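Local coordinates for acyl-CoA dehydrogenase family protein (Porphyromonas gingivalis, PDB 2OKU) that is the C-terminal helical domain of a protein that probably oxidises acyl-CoA thioesters with FAD as cofactor, at residues A[69-74]-A[108-113]. Sequence-based numbering, arbitrary orientation.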
ATOM      1  N   VAL A  69      -1.885  -1.722 -15.359  1.00 19.36           N
ATOM      2  CA  VAL A  69      -1.061  -0.953 -14.426  1.00 19.10           C
ATOM      3  C   VAL A  69      -1.505  -1.207 -12.962  1.00 19.26           C
ATOM      4  O   VAL A  69      -0.690  -1.574 -12.109  1.00 19.20           O
ATOM      5  CB  VAL A  69      -1.066   0.557 -14.721  1.00 18.43           C
ATOM      6  CG1 VAL A  69      -0.316   1.308 -13.597  1.00 18.53           C
ATOM      7  CG2 VAL A  69      -0.477   0.886 -16.104  1.00 17.29           C
ATOM      8  N   GLU A  70      -2.796  -1.036 -12.682  1.00 19.74           N
ATOM      9  CA  GLU A  70      -3.329  -1.272 -11.350  1.00 21.07           C
ATOM     10  C   GLU A  70      -3.068  -2.688 -10.836  1.00 19.85           C
ATOM     11  O   GLU A  70      -2.687  -2.870  -9.683  1.00 19.27           O
ATOM     12  CB  GLU A  70      -4.820  -1.013 -11.325  1.00 22.02           C
ATOM     13  CG  GLU A  70      -5.184   0.429 -11.493  1.00 25.25           C
ATOM     14  CD  GLU A  70      -6.705   0.580 -11.513  1.00 28.72           C
ATOM     15  OE1 GLU A  70      -7.375   0.001 -10.587  1.00 34.75           O
ATOM     16  OE2 GLU A  70      -7.197   1.252 -12.441  1.00 36.68           O
HETATM   17  N   MSE A  71      -3.280  -3.672 -11.710  1.00 19.78           N
HETATM   18  CA  MSE A  71      -3.071  -5.069 -11.383  1.00 20.20           C
HETATM   19  C   MSE A  71      -1.625  -5.267 -10.907  1.00 19.80           C
HETATM   20  O   MSE A  71      -1.349  -5.945  -9.901  1.00 20.77           O
HETATM   21  CB  MSE A  71      -3.367  -5.924 -12.625  1.00 20.45           C
HETATM   22  CG  MSE A  71      -3.371  -7.401 -12.366  1.00 22.68           C
HETATM   23 SE   MSE A  71      -5.088  -7.891 -11.470  1.00 29.99          SE
HETATM   24  CE  MSE A  71      -4.673  -9.833 -11.285  1.00 23.72           C
ATOM     25  N   THR A  72      -0.696  -4.634 -11.614  1.00 18.62           N
ATOM     26  CA  THR A  72       0.699  -4.675 -11.245  1.00 18.24           C
ATOM     27  C   THR A  72       0.996  -3.934  -9.940  1.00 18.12           C
ATOM     28  O   THR A  72       1.764  -4.442  -9.104  1.00 18.16           O
ATOM     29  CB  THR A  72       1.589  -4.125 -12.412  1.00 18.69           C
ATOM     30  OG1 THR A  72       1.329  -4.887 -13.612  1.00 19.79           O
ATOM     31  CG2 THR A  72       3.065  -4.232 -12.037  1.00 18.53           C
ATOM     32  N   ALA A  73       0.443  -2.731  -9.801  1.00 18.17           N
ATOM     33  CA  ALA A  73       0.604  -1.891  -8.619  1.00 18.63           C
ATOM     34  C   ALA A  73       0.241  -2.654  -7.336  1.00 18.75           C
ATOM     35  O   ALA A  73       0.954  -2.583  -6.318  1.00 19.43           O
ATOM     36  CB  ALA A  73      -0.250  -0.598  -8.746  1.00 19.27           C
ATOM     37  N   HIS A  74      -0.854  -3.413  -7.361  1.00 18.68           N
ATOM     38  CA  HIS A  74      -1.251  -4.168  -6.162  1.00 18.94           C
ATOM     39  C   HIS A  74      -0.147  -5.131  -5.709  1.00 19.51           C
ATOM     40  O   HIS A  74       0.172  -5.218  -4.503  1.00 19.58           O
ATOM     41  CB  HIS A  74      -2.596  -4.888  -6.360  1.00 18.68           C
ATOM     42  CG  HIS A  74      -3.735  -3.946  -6.521  1.00 18.24           C
ATOM     43  ND1 HIS A  74      -4.059  -3.017  -5.559  1.00 17.81           N
ATOM     44  CD2 HIS A  74      -4.594  -3.752  -7.545  1.00 19.99           C
ATOM     45  CE1 HIS A  74      -5.057  -2.270  -6.000  1.00 18.91           C
ATOM     46  NE2 HIS A  74      -5.425  -2.720  -7.189  1.00 18.20           N
ATOM     47  N   LYS A 108     -11.234  -8.180  -8.638  1.00 19.32           N
ATOM     48  CA  LYS A 108     -12.202  -7.360  -9.379  1.00 20.24           C
ATOM     49  C   LYS A 108     -11.686  -7.052 -10.807  1.00 19.00           C
ATOM     50  O   LYS A 108     -12.405  -7.190 -11.806  1.00 18.06           O
ATOM     51  CB  LYS A 108     -12.464  -6.055  -8.626  1.00 21.16           C
ATOM     52  CG  LYS A 108     -13.271  -6.166  -7.303  1.00 22.28           C
ATOM     53  CD  LYS A 108     -13.227  -4.784  -6.644  1.00 24.53           C
ATOM     54  CE  LYS A 108     -13.831  -4.755  -5.295  1.00 27.27           C
ATOM     55  NZ  LYS A 108     -13.792  -3.386  -4.705  1.00 28.39           N
ATOM     56  N   ILE A 109     -10.414  -6.698 -10.886  1.00 18.85           N
ATOM     57  CA  ILE A 109      -9.781  -6.396 -12.166  1.00 19.05           C
ATOM     58  C   ILE A 109      -9.707  -7.652 -13.025  1.00 19.03           C
ATOM     59  O   ILE A 109     -10.120  -7.643 -14.178  1.00 18.42           O
ATOM     60  CB  ILE A 109      -8.367  -5.799 -12.027  1.00 17.84           C
ATOM     61  CG1 ILE A 109      -8.377  -4.457 -11.279  1.00 19.01           C
ATOM     62  CG2 ILE A 109      -7.730  -5.654 -13.448  1.00 19.33           C
ATOM     63  CD1 ILE A 109      -6.995  -3.990 -10.734  1.00 20.26           C
ATOM     64  N   ASP A 110      -9.170  -8.735 -12.467  1.00 19.49           N
ATOM     65  CA  ASP A 110      -9.042  -9.997 -13.211  1.00 19.62           C
ATOM     66  C   ASP A 110     -10.396 -10.488 -13.799  1.00 19.53           C
ATOM     67  O   ASP A 110     -10.476 -10.836 -14.965  1.00 19.67           O
ATOM     68  CB  ASP A 110      -8.464 -11.071 -12.282  1.00 20.09           C
ATOM     69  CG  ASP A 110      -8.105 -12.323 -13.025  1.00 21.54           C
ATOM     70  OD1 ASP A 110      -7.098 -12.309 -13.724  1.00 23.24           O
ATOM     71  OD2 ASP A 110      -8.840 -13.311 -12.897  1.00 22.12           O
ATOM     72  N   SER A 111     -11.431 -10.490 -12.971  1.00 20.02           N
ATOM     73  CA  SER A 111     -12.795 -10.878 -13.355  1.00 20.78           C
ATOM     74  C   SER A 111     -13.353  -9.999 -14.499  1.00 20.96           C
ATOM     75  O   SER A 111     -13.829 -10.507 -15.515  1.00 20.18           O
ATOM     76  CB  SER A 111     -13.689 -10.842 -12.114  1.00 21.32           C
ATOM     77  OG  SER A 111     -15.031 -11.166 -12.448  1.00 27.84           O
ATOM     78  N   TYR A 112     -13.235  -8.687 -14.332  1.00 20.50           N
ATOM     79  CA  TYR A 112     -13.673  -7.735 -15.340  1.00 20.37           C
ATOM     80  C   TYR A 112     -12.970  -7.910 -16.669  1.00 19.78           C
ATOM     81  O   TYR A 112     -13.615  -8.025 -17.701  1.00 19.25           O
ATOM     82  CB  TYR A 112     -13.504  -6.282 -14.858  1.00 20.95           C
ATOM     83  CG  TYR A 112     -13.871  -5.300 -15.979  1.00 20.61           C
ATOM     84  CD1 TYR A 112     -15.189  -4.902 -16.159  1.00 21.16           C
ATOM     85  CD2 TYR A 112     -12.914  -4.825 -16.842  1.00 21.11           C
ATOM     86  CE1 TYR A 112     -15.552  -4.026 -17.188  1.00 23.46           C
ATOM     87  CE2 TYR A 112     -13.251  -3.931 -17.875  1.00 21.50           C
ATOM     88  CZ  TYR A 112     -14.585  -3.547 -18.030  1.00 23.06           C
ATOM     89  OH  TYR A 112     -14.939  -2.678 -19.037  1.00 22.79           O
ATOM     90  N   VAL A 113     -11.639  -7.924 -16.641  1.00 20.32           N
ATOM     91  CA  VAL A 113     -10.837  -8.031 -17.862  1.00 20.37           C
ATOM     92  C   VAL A 113     -11.074  -9.344 -18.601  1.00 21.23           C
ATOM     93  O   VAL A 113     -11.195  -9.365 -19.844  1.00 21.35           O
ATOM     94  CB  VAL A 113      -9.338  -7.813 -17.562  1.00 19.37           C
ATOM     95  CG1 VAL A 113      -8.462  -8.127 -18.795  1.00 19.19           C
ATOM     96  CG2 VAL A 113      -9.135  -6.376 -17.054  1.00 19.23           C
TER
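Ile109 reaches from helix 92-115 toward helix 58-87 and ends among Glu70, Met71 and His74, three residues spaced along one side of that helix. Its chain is extended beyond CG1, which carries CD1 right up to the opposite backbone: Ile109 CD1 lies 3.7 Å from Glu70 CB and 3.9 Å from the backbone N of Met71. Ile109 CD1 also meets the edge of the His74 imidazole, lying in the plane of the ring, 4.0 Å from His74 CD2. Met71, a selenomethionine, passes Ile109 in the reverse direction. CG of Met71 is anti to the backbone N (chi1 -172°) and the chain bends at chi2 (77°). This brings Met71 SE alongside the branch point of Ile109, 3.9 Å from Ile109 CB. Beyond it, Met71 CE lies 4.1 Å from Asp110 CB. No hydrogen bond joins the two segments, and the polar ends of Asp110 and His74 turn to partners beyond them: Asp110 OD1 forms a salt bridge with Arg114 one turn on, while His74 ND1 is hydrogen-bonded to the hydroxyl of Tyr98 of the second subunit. The contact is thus a largely buried apolar seam between two roughly antiparallel helices of the helical bundle of the acyl-CoA dehydrogenase C-terminal domain, their local axes 10.4 Å apart at an angle of 152°. Gln106, one turn before Asp110, adds a side-chain hydrogen bond to the carbonyl O of Met71. Helix 32-53 packs along the seam, with Arg44 against Met71 and Leu48 against Asp110, and Ser94 of the second subunit packs on Glu70 and Ala73.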